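Local coordinates for protein phosphatase YwpJ (Bacillus subtilis, PDB 1NRW) that removes phosphate in vitro from phosphorylated five- and six-carbon sugars and nucleoside monophosphates, and less readily from flavin mononucleotide, using magnesium as cofactor, at residues Asp10-Gly13 with Thr14-Ser18; Arg31-Arg35 with Asp36-Val40; Ile65-Asn68 with Gly69-His73; Leu228-Leu232 with Glu233-Ala237. All blocks are in the same frame, centred on the assembly; numbering follows the deposited sequence.

Contact 1. Residues Asp10-Gly13 with Thr14-Ser18. With CA (calcium ion), chain D; PO4 (phosphate ion), chain B.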
loop_
_atom_site.group_PDB
_atom_site.type_symbol
_atom_site.label_atom_id
_atom_site.label_comp_id
_atom_site.label_asym_id
_atom_site.label_seq_id
_atom_site.Cartn_x
_atom_site.Cartn_y
_atom_site.Cartn_z
ATOM N N ASP A 10 7.109 2.217 -3.355
ATOM C CA ASP A 10 6.034 1.300 -2.982
ATOM C C ASP A 10 6.650 0.158 -2.166
ATOM O O ASP A 10 7.832 -0.156 -2.320
ATOM C CB ASP A 10 5.361 0.780 -4.253
ATOM C CG ASP A 10 4.165 -0.101 -3.976
ATOM O OD1 ASP A 10 3.611 -0.089 -2.853
ATOM O OD2 ASP A 10 3.767 -0.803 -4.919
ATOM N N LEU A 11 5.857 -0.455 -1.291
ATOM C CA LEU A 11 6.360 -1.533 -0.441
ATOM C C LEU A 11 6.262 -2.899 -1.121
ATOM O O LEU A 11 7.258 -3.417 -1.625
ATOM C CB LEU A 11 5.589 -1.544 0.882
ATOM C CG LEU A 11 5.990 -2.583 1.935
ATOM C CD1 LEU A 11 7.351 -2.264 2.538
ATOM C CD2 LEU A 11 4.916 -2.599 3.018
ATOM N N ASP A 12 5.066 -3.482 -1.145
ATOM C CA ASP A 12 4.876 -4.792 -1.778
ATOM C C ASP A 12 5.210 -4.761 -3.270
ATOM O O ASP A 12 4.931 -3.783 -3.945
ATOM C CB ASP A 12 3.425 -5.249 -1.602
ATOM C CG ASP A 12 3.096 -5.577 -0.164
ATOM O OD1 ASP A 12 3.383 -6.711 0.262
ATOM O OD2 ASP A 12 2.570 -4.697 0.545
ATOM N N GLY A 13 5.827 -5.829 -3.771
ATOM C CA GLY A 13 6.156 -5.917 -5.186
ATOM C C GLY A 13 7.152 -4.904 -5.715
ATOM O O GLY A 13 7.453 -4.887 -6.912
ATOM N N THR A 14 7.677 -4.069 -4.827
ATOM C CA THR A 14 8.617 -3.029 -5.224
ATOM C C THR A 14 9.842 -3.080 -4.314
ATOM O O THR A 14 10.864 -3.665 -4.692
ATOM C CB THR A 14 7.899 -1.656 -5.170
ATOM O OG1 THR A 14 6.822 -1.670 -6.119
ATOM C CG2 THR A 14 8.842 -0.502 -5.511
ATOM N N LEU A 15 9.753 -2.493 -3.120
ATOM C CA LEU A 15 10.883 -2.544 -2.194
ATOM C C LEU A 15 11.067 -3.985 -1.719
ATOM O O LEU A 15 12.194 -4.465 -1.554
ATOM C CB LEU A 15 10.644 -1.643 -0.977
ATOM C CG LEU A 15 11.783 -1.621 0.053
ATOM C CD1 LEU A 15 13.028 -0.994 -0.579
ATOM C CD2 LEU A 15 11.355 -0.829 1.287
ATOM N N LEU A 16 9.955 -4.675 -1.488
ATOM C CA LEU A 16 10.023 -6.059 -1.031
ATOM C C LEU A 16 10.145 -7.034 -2.192
ATOM O O LEU A 16 9.522 -6.841 -3.239
ATOM C CB LEU A 16 8.767 -6.410 -0.230
ATOM C CG LEU A 16 8.515 -5.547 1.013
ATOM C CD1 LEU A 16 7.200 -5.954 1.651
ATOM C CD2 LEU A 16 9.658 -5.703 2.009
ATOM N N ASN A 17 10.952 -8.077 -2.012
ATOM C CA ASN A 17 11.074 -9.086 -3.051
ATOM C C ASN A 17 9.930 -10.082 -2.867
ATOM O O ASN A 17 9.043 -9.866 -2.030
ATOM C CB ASN A 17 12.444 -9.787 -3.005
ATOM C CG ASN A 17 12.689 -10.562 -1.721
ATOM O OD1 ASN A 17 11.781 -10.819 -0.928
ATOM N ND2 ASN A 17 13.943 -10.970 -1.527
ATOM N N SER A 18 9.947 -11.170 -3.631
ATOM C CA SER A 18 8.878 -12.162 -3.569
ATOM C C SER A 18 8.817 -12.961 -2.265
ATOM O O SER A 18 7.887 -13.746 -2.051
ATOM C CB SER A 18 8.962 -13.101 -4.779
ATOM O OG SER A 18 10.204 -13.779 -4.826
HETATM CA CA CA D . 2.769 -3.008 -4.971
HETATM P P PO4 B . 1.243 -2.103 -1.467
HETATM O O1 PO4 B . 2.011 -2.128 -2.726
HETATM O O2 PO4 B . 0.533 -0.803 -1.351
HETATM O O3 PO4 B . 0.257 -3.211 -1.475
HETATM O O4 PO4 B . 2.175 -2.265 -0.327
HETATM O O HOH W 1 6.724 -8.346 -2.869
HETATM O O HOH W 2 2.342 -5.414 -5.446
#
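Asp10 meets Thr14 where strand 6-10 runs into helix 11-15, and its side chain leads into the active site. Asp10 CB lies 3.4 Å from Thr14 OG1, a hydroxyl that hydrogen-bonds to Asp240. Because CG stands opposite the backbone N (chi1 -176°), the carboxylate is carried to the ions, with CG 3.2 Å from phosphate O1: Asp10 OD2 binds the calcium ion at 2.4 Å, while Asp10 OD1, salt-bridged to Lys217, comes within 3.4 Å of the phosphate P. Asp12 gives the calcium its backbone O, and Asp240 and Ser241 bind the same ion. The N-H of Asp12 points at phosphate O4 (3.2 Å, 162°), and its carboxylate forms a salt bridge with Arg46 through OD2. Replacing Asp12 by alanine would keep these backbone bonds but would probably leave Arg46 without its carboxylate partner. Behind the site, Leu11 O takes N-H groups of Thr14 and Leu16 from opposite faces of its plane, and Leu11 CG packs on Leu16 CD1 at 3.6 Å. Gly13 suits the positive phi between them. Metal and Lys217 thus grip the two oxygens of Asp10 separately, consistent with its being the nucleophile, the first aspartate of the DxDGT motif, as in related enzymes.

Contact 2. Residues Arg31-Arg35 with Asp36-Val40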
loop_
_atom_site.group_PDB
_atom_site.type_symbol
_atom_site.label_atom_id
_atom_site.label_comp_id
_atom_site.label_asym_id
_atom_site.label_seq_id
_atom_site.Cartn_x
_atom_site.Cartn_y
_atom_site.Cartn_z
ATOM N N ARG A 31 19.763 3.592 2.309
ATOM C CA ARG A 31 20.650 4.321 3.203
ATOM C C ARG A 31 21.545 5.283 2.430
ATOM O O ARG A 31 21.848 6.372 2.915
ATOM C CB ARG A 31 21.499 3.347 4.017
ATOM C CG ARG A 31 20.675 2.504 4.980
ATOM C CD ARG A 31 21.537 1.536 5.768
ATOM N NE ARG A 31 20.735 0.743 6.699
ATOM C CZ ARG A 31 20.111 1.237 7.765
ATOM N NH1 ARG A 31 20.190 2.533 8.052
ATOM N NH2 ARG A 31 19.400 0.433 8.545
ATOM N N GLN A 32 21.957 4.893 1.227
ATOM C CA GLN A 32 22.812 5.765 0.421
ATOM C C GLN A 32 22.033 7.002 0.000
ATOM O O GLN A 32 22.564 8.114 -0.006
ATOM C CB GLN A 32 23.327 5.033 -0.822
ATOM C CG GLN A 32 24.248 5.886 -1.699
ATOM C CD GLN A 32 25.394 6.499 -0.911
ATOM O OE1 GLN A 32 26.082 5.805 -0.161
ATOM N NE2 GLN A 32 25.608 7.803 -1.081
ATOM N N ALA A 33 20.769 6.802 -0.355
ATOM C CA ALA A 33 19.910 7.902 -0.760
ATOM C C ALA A 33 19.753 8.879 0.401
ATOM O O ALA A 33 19.816 10.091 0.212
ATOM C CB ALA A 33 18.544 7.372 -1.195
ATOM N N GLN A 34 19.557 8.354 1.606
ATOM C CA GLN A 34 19.399 9.220 2.767
ATOM C C GLN A 34 20.717 9.924 3.055
ATOM O O GLN A 34 20.743 11.073 3.502
ATOM C CB GLN A 34 18.935 8.403 3.977
ATOM C CG GLN A 34 17.577 7.752 3.756
ATOM C CD GLN A 34 17.076 6.997 4.969
ATOM O OE1 GLN A 34 17.778 6.154 5.518
ATOM N NE2 GLN A 34 15.852 7.297 5.390
ATOM N N ARG A 35 21.809 9.226 2.762
ATOM C CA ARG A 35 23.156 9.747 2.949
ATOM C C ARG A 35 23.390 10.910 1.982
ATOM O O ARG A 35 24.090 11.868 2.312
ATOM C CB ARG A 35 24.159 8.622 2.691
ATOM C CG ARG A 35 25.601 8.938 2.996
ATOM C CD ARG A 35 26.424 7.661 2.905
ATOM N NE ARG A 35 26.015 6.685 3.913
ATOM C CZ ARG A 35 25.795 5.397 3.666
ATOM N NH1 ARG A 35 25.938 4.919 2.437
ATOM N NH2 ARG A 35 25.430 4.585 4.649
ATOM N N ASP A 36 22.801 10.824 0.790
ATOM C CA ASP A 36 22.933 11.881 -0.213
ATOM C C ASP A 36 22.007 13.055 0.091
ATOM O O ASP A 36 21.955 14.020 -0.669
ATOM C CB ASP A 36 22.599 11.369 -1.617
ATOM C CG ASP A 36 23.676 10.473 -2.191
ATOM O OD1 ASP A 36 24.855 10.641 -1.817
ATOM O OD2 ASP A 36 23.341 9.612 -3.034
ATOM N N GLY A 37 21.267 12.968 1.191
ATOM C CA GLY A 37 20.356 14.043 1.549
ATOM C C GLY A 37 18.999 13.967 0.869
ATOM O O GLY A 37 18.246 14.945 0.855
ATOM N N ILE A 38 18.679 12.808 0.303
ATOM C CA ILE A 38 17.399 12.616 -0.369
ATOM C C ILE A 38 16.358 12.129 0.637
ATOM O O ILE A 38 16.631 11.240 1.441
ATOM C CB ILE A 38 17.513 11.566 -1.510
ATOM C CG1 ILE A 38 18.505 12.049 -2.570
ATOM C CG2 ILE A 38 16.144 11.317 -2.135
ATOM C CD1 ILE A 38 18.795 11.024 -3.660
ATOM N N GLU A 39 15.171 12.723 0.601
ATOM C CA GLU A 39 14.102 12.311 1.499
ATOM C C GLU A 39 13.491 11.042 0.911
ATOM O O GLU A 39 13.007 11.047 -0.221
ATOM C CB GLU A 39 13.028 13.395 1.599
ATOM C CG GLU A 39 13.499 14.716 2.201
ATOM C CD GLU A 39 13.819 14.620 3.683
ATOM O OE1 GLU A 39 13.478 13.599 4.316
ATOM O OE2 GLU A 39 14.407 15.580 4.223
ATOM N N VAL A 40 13.525 9.956 1.674
ATOM C CA VAL A 40 12.964 8.699 1.200
ATOM C C VAL A 40 11.629 8.417 1.868
ATOM O O VAL A 40 11.504 8.498 3.094
ATOM C CB VAL A 40 13.920 7.516 1.466
ATOM C CG1 VAL A 40 13.242 6.203 1.067
ATOM C CG2 VAL A 40 15.211 7.707 0.670
HETATM O O HOH W 3 13.945 9.366 4.586
#
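The amide of Gln32 and the carboxylate of Asp36 meet with their planes turned 59° apart, and Gln32 NE2 gives Asp36 OD1 a weak hydrogen bond of 3.0 Å. The other end of the amide serves Arg35: Gln32 OE1 sits at the edge of the guanidinium, in its plane, and accepts from Arg35 NH1 at 2.7 Å, while Arg31 O lies over one guanidinium face. Gln32 can hold both because its chain folds back at chi2 (53°), and an amide offers a donor and an acceptor together. With a leucine in place of Gln32 both are gone, and Arg35 and Asp36 would probably lose the group that links them. Beneath, the helix ends in a Schellman motif: Ile38 N reaches back to Ala33 O at 2.9 Å and Gly37 N to Gln34 O at 3.0 Å. Gly37 has the positive phi (84°) that would press a side chain against the preceding carbonyl. The small Ala33 lets Val40 come close, CB to CG2 3.8 Å. Helix 24-35 is thereby folded onto strand 39-43, with Ile38 and Val40 resting on Ile7 and Ile9 of strand 6-10 and Gln34 bonded to Lys61 O.

Contact 3. Residues Ile65-Asn68 with Gly69-His73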
loop_
_atom_site.group_PDB
_atom_site.type_symbol
_atom_site.label_atom_id
_atom_site.label_comp_id
_atom_site.label_asym_id
_atom_site.label_seq_id
_atom_site.Cartn_x
_atom_site.Cartn_y
_atom_site.Cartn_z
ATOM N N ILE A 65 4.038 6.537 4.113
ATOM C CA ILE A 65 2.689 6.873 3.682
ATOM C C ILE A 65 1.981 5.522 3.763
ATOM O O ILE A 65 2.404 4.554 3.119
ATOM C CB ILE A 65 2.678 7.399 2.241
ATOM C CG1 ILE A 65 3.327 8.787 2.206
ATOM C CG2 ILE A 65 1.246 7.444 1.708
ATOM C CD1 ILE A 65 3.486 9.365 0.815
ATOM N N SER A 66 0.937 5.440 4.576
ATOM C CA SER A 66 0.215 4.184 4.737
ATOM C C SER A 66 -1.277 4.332 4.485
ATOM O O SER A 66 -1.770 5.432 4.259
ATOM C CB SER A 66 0.464 3.617 6.143
ATOM O OG SER A 66 0.077 4.526 7.157
ATOM N N ALA A 67 -1.990 3.211 4.513
ATOM C CA ALA A 67 -3.428 3.220 4.289
ATOM C C ALA A 67 -3.807 3.925 2.987
ATOM O O ALA A 67 -4.770 4.696 2.930
ATOM C CB ALA A 67 -4.133 3.867 5.474
ATOM N N ASN A 68 -3.034 3.652 1.940
ATOM C CA ASN A 68 -3.286 4.205 0.617
ATOM C C ASN A 68 -3.215 5.729 0.554
ATOM O O ASN A 68 -3.927 6.354 -0.232
ATOM C CB ASN A 68 -4.655 3.730 0.108
ATOM C CG ASN A 68 -4.852 3.994 -1.371
ATOM O OD1 ASN A 68 -3.973 3.701 -2.182
ATOM N ND2 ASN A 68 -6.013 4.533 -1.735
ATOM N N GLY A 69 -2.360 6.325 1.375
ATOM C CA GLY A 69 -2.225 7.771 1.348
ATOM C C GLY A 69 -3.100 8.489 2.355
ATOM O O GLY A 69 -3.165 9.720 2.364
ATOM N N ALA A 70 -3.780 7.729 3.204
ATOM C CA ALA A 70 -4.632 8.328 4.226
ATOM C C ALA A 70 -3.810 8.732 5.445
ATOM O O ALA A 70 -4.222 9.597 6.221
ATOM C CB ALA A 70 -5.724 7.338 4.651
ATOM N N VAL A 71 -2.647 8.109 5.611
ATOM C CA VAL A 71 -1.795 8.385 6.764
ATOM C C VAL A 71 -0.333 8.658 6.411
ATOM O O VAL A 71 0.245 7.999 5.541
ATOM C CB VAL A 71 -1.854 7.200 7.766
ATOM C CG1 VAL A 71 -1.009 7.499 8.992
ATOM C CG2 VAL A 71 -3.297 6.929 8.162
ATOM N N ILE A 72 0.263 9.635 7.094
ATOM C CA ILE A 72 1.665 9.983 6.869
ATOM C C ILE A 72 2.409 10.119 8.197
ATOM O O ILE A 72 1.938 10.803 9.111
ATOM C CB ILE A 72 1.821 11.328 6.118
ATOM C CG1 ILE A 72 1.051 11.300 4.797
ATOM C CG2 ILE A 72 3.298 11.616 5.889
ATOM C CD1 ILE A 72 1.166 12.592 3.995
ATOM N N HIS A 73 3.564 9.460 8.296
ATOM C CA HIS A 73 4.421 9.518 9.482
ATOM C C HIS A 73 5.834 9.865 9.014
ATOM O O HIS A 73 6.212 9.553 7.876
ATOM C CB HIS A 73 4.492 8.165 10.212
ATOM C CG HIS A 73 3.290 7.839 11.043
ATOM N ND1 HIS A 73 2.179 7.199 10.536
ATOM C CD2 HIS A 73 3.043 8.031 12.362
ATOM C CE1 HIS A 73 1.304 7.005 11.507
ATOM N NE2 HIS A 73 1.804 7.500 12.625
HETATM O O HOH W 4 2.165 6.126 7.844
#
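Ile65 and Ile72 face each other as a non-hydrogen-bonded antiparallel pair, their CG1 atoms 4.3 Å apart on one side of the sheet, while Ser66 and Val71, the hydrogen-bonded pair next to them, project from the other. On the isoleucine side, Ile65 CG2 bends over the turn and rests on Gly69 CA at 3.5 Å; glycine is needed here because at a phi of 94° a CB would collide with Asn68 O. On the serine side, OG of Ser66 takes the crowded position between backbone N and carbonyl carbon (chi1 58°). That places it against Val71 CB at 3.4 Å and lets it share a water with His73 ND1, the water lying in the plane of the imidazole at its edge. Further round, the methyls of Ala67 and Ala70 touch at 3.9 Å, and residues this small fit the close-wound loop. Ser66 N bonds Val71 O at 2.8 Å; in return Ser66 O takes Val71 N and Gly69 N from opposite faces of its plane. With both Ala70 and Val71 opposite Ser66, the hairpin has a classic beta bulge. Asn68 leads away from the hairpin, and its ND2 hydrogen-bonds to Ser211 OG, close to the phosphate-binding Lys217. The hairpin of strands 63-66 and 71-73 lies toward one edge of the eight-stranded core sheet, beside strand 39-43; Ile65 and Ile72 pack on Ala220 of helix 217-227, while Ala67, Ala70 and Val71 press on Tyr173 of strand 172-178 in the six-stranded sheet, probably the cap, as in other Cof-family members.

Contact 4. Residues Leu228-Leu232 with Glu233-Ala237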
loop_
_atom_site.group_PDB
_atom_site.type_symbol
_atom_site.label_atom_id
_atom_site.label_comp_id
_atom_site.label_asym_id
_atom_site.label_seq_id
_atom_site.Cartn_x
_atom_site.Cartn_y
_atom_site.Cartn_z
ATOM N N LEU A 228 7.682 19.898 2.636
ATOM C CA LEU A 228 9.136 19.880 2.678
ATOM C C LEU A 228 9.738 20.903 1.718
ATOM O O LEU A 228 10.955 20.989 1.585
ATOM C CB LEU A 228 9.661 18.483 2.335
ATOM C CG LEU A 228 9.202 17.346 3.251
ATOM C CD1 LEU A 228 9.866 16.048 2.807
ATOM C CD2 LEU A 228 9.558 17.667 4.698
ATOM N N ASN A 229 8.879 21.668 1.054
ATOM C CA ASN A 229 9.322 22.683 0.101
ATOM C C ASN A 229 10.123 22.069 -1.038
ATOM O O ASN A 229 11.130 22.623 -1.479
ATOM C CB ASN A 229 10.159 23.742 0.817
ATOM C CG ASN A 229 9.362 24.499 1.857
ATOM O OD1 ASN A 229 8.311 25.063 1.553
ATOM N ND2 ASN A 229 9.854 24.516 3.091
ATOM N N ILE A 230 9.665 20.915 -1.512
ATOM C CA ILE A 230 10.329 20.218 -2.604
ATOM C C ILE A 230 9.426 20.204 -3.832
ATOM O O ILE A 230 8.314 19.682 -3.785
ATOM C CB ILE A 230 10.662 18.759 -2.218
ATOM C CG1 ILE A 230 11.611 18.745 -1.019
ATOM C CG2 ILE A 230 11.285 18.036 -3.404
ATOM C CD1 ILE A 230 11.905 17.358 -0.475
ATOM N N PRO A 231 9.893 20.790 -4.947
ATOM C CA PRO A 231 9.123 20.842 -6.196
ATOM C C PRO A 231 8.852 19.424 -6.697
ATOM O O PRO A 231 9.714 18.554 -6.589
ATOM C CB PRO A 231 10.049 21.607 -7.144
ATOM C CG PRO A 231 10.872 22.452 -6.224
ATOM C CD PRO A 231 11.174 21.503 -5.093
ATOM N N LEU A 232 7.664 19.190 -7.246
ATOM C CA LEU A 232 7.338 17.862 -7.752
ATOM C C LEU A 232 8.292 17.450 -8.867
ATOM O O LEU A 232 8.521 16.263 -9.089
ATOM C CB LEU A 232 5.893 17.815 -8.254
ATOM C CG LEU A 232 4.826 17.842 -7.158
ATOM C CD1 LEU A 232 3.444 17.845 -7.784
ATOM C CD2 LEU A 232 5.004 16.625 -6.253
ATOM N N GLU A 233 8.854 18.434 -9.566
ATOM C CA GLU A 233 9.791 18.146 -10.650
ATOM C C GLU A 233 11.039 17.467 -10.089
ATOM O O GLU A 233 11.783 16.809 -10.817
ATOM C CB GLU A 233 10.191 19.440 -11.375
ATOM C CG GLU A 233 9.051 20.143 -12.110
ATOM C CD GLU A 233 7.936 20.611 -11.185
ATOM O OE1 GLU A 233 8.237 21.265 -10.162
ATOM O OE2 GLU A 233 6.754 20.331 -11.487
ATOM N N GLU A 234 11.260 17.630 -8.790
ATOM C CA GLU A 234 12.412 17.033 -8.127
ATOM C C GLU A 234 12.027 15.826 -7.265
ATOM O O GLU A 234 12.682 15.527 -6.263
ATOM C CB GLU A 234 13.122 18.084 -7.275
ATOM C CG GLU A 234 13.886 19.114 -8.101
ATOM C CD GLU A 234 14.284 20.333 -7.296
ATOM O OE1 GLU A 234 14.881 20.169 -6.215
ATOM O OE2 GLU A 234 14.003 21.461 -7.750
ATOM N N THR A 235 10.960 15.144 -7.662
ATOM C CA THR A 235 10.502 13.957 -6.949
ATOM C C THR A 235 10.356 12.804 -7.935
ATOM O O THR A 235 10.064 13.017 -9.115
ATOM C CB THR A 235 9.129 14.176 -6.273
ATOM O OG1 THR A 235 8.115 14.331 -7.277
ATOM C CG2 THR A 235 9.157 15.408 -5.386
ATOM N N ALA A 236 10.568 11.587 -7.444
ATOM C CA ALA A 236 10.429 10.386 -8.261
ATOM C C ALA A 236 9.607 9.392 -7.445
ATOM O O ALA A 236 9.623 9.436 -6.214
ATOM C CB ALA A 236 11.797 9.794 -8.581
ATOM N N ALA A 237 8.881 8.514 -8.127
ATOM C CA ALA A 237 8.066 7.499 -7.455
ATOM C C ALA A 237 8.187 6.209 -8.251
ATOM O O ALA A 237 8.198 6.230 -9.487
ATOM C CB ALA A 237 6.611 7.940 -7.390
#
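Leu232 O is gripped twice by Thr235, by the hydroxyl OG1 at 2.7 Å and by the backbone N at 3.0 Å. The two donors come differently: OG1 lies only 17° from the carbonyl plane, whereas the N-H stands well above it. Threonine suits the spot because its short hydroxyl can add a second bond to the oxygen its own N-H already reaches; chi1 of 67° puts OG1 there, and OG1 also has a weak bond with Gly252 N. One residue earlier the same kind of turn is closed by Glu234 N, which donates to Pro231 O at 2.8 Å. Proline fits ahead of this short 3-10 turn, since its own nitrogen has no proton to place. Its ring lies alongside Glu234, with Pro231 CG 3.6 Å from Glu234 OE2. The charge of Glu234 is answered through OE1 by a salt bridge to Lys5. Across the inner side, Ile230 CG2 touches Thr235 CG2 at 3.9 Å. The loop thus brings the chain from helix 217-227, on which Leu232 still packs, into strand 235-239, set between strands 6-10 and 253-256, with Ile230 and Thr235 resting on Leu6.

How the contacts relate
Contacts 1 and 3 are buried, contact 2 is partly so, and contact 4 lies at the surface. All four belong to the eight-stranded sheet or its connections. Contact 1 gathers charge round a metal and a phosphate; contact 3, its centre about 17 Å away, is mostly apolar and backbone-bonded, though Asn68 comes close to Lys217, which pairs with Asp10. Contacts 2 and 4 are alike in leading the chain from a helix into a parallel strand, with exposed acids outside and aliphatic groups inside. They touch one another, Glu39 CG lying 3.9 Å from Leu228 CD1, whereas contacts 1 and 3 meet none of the others directly.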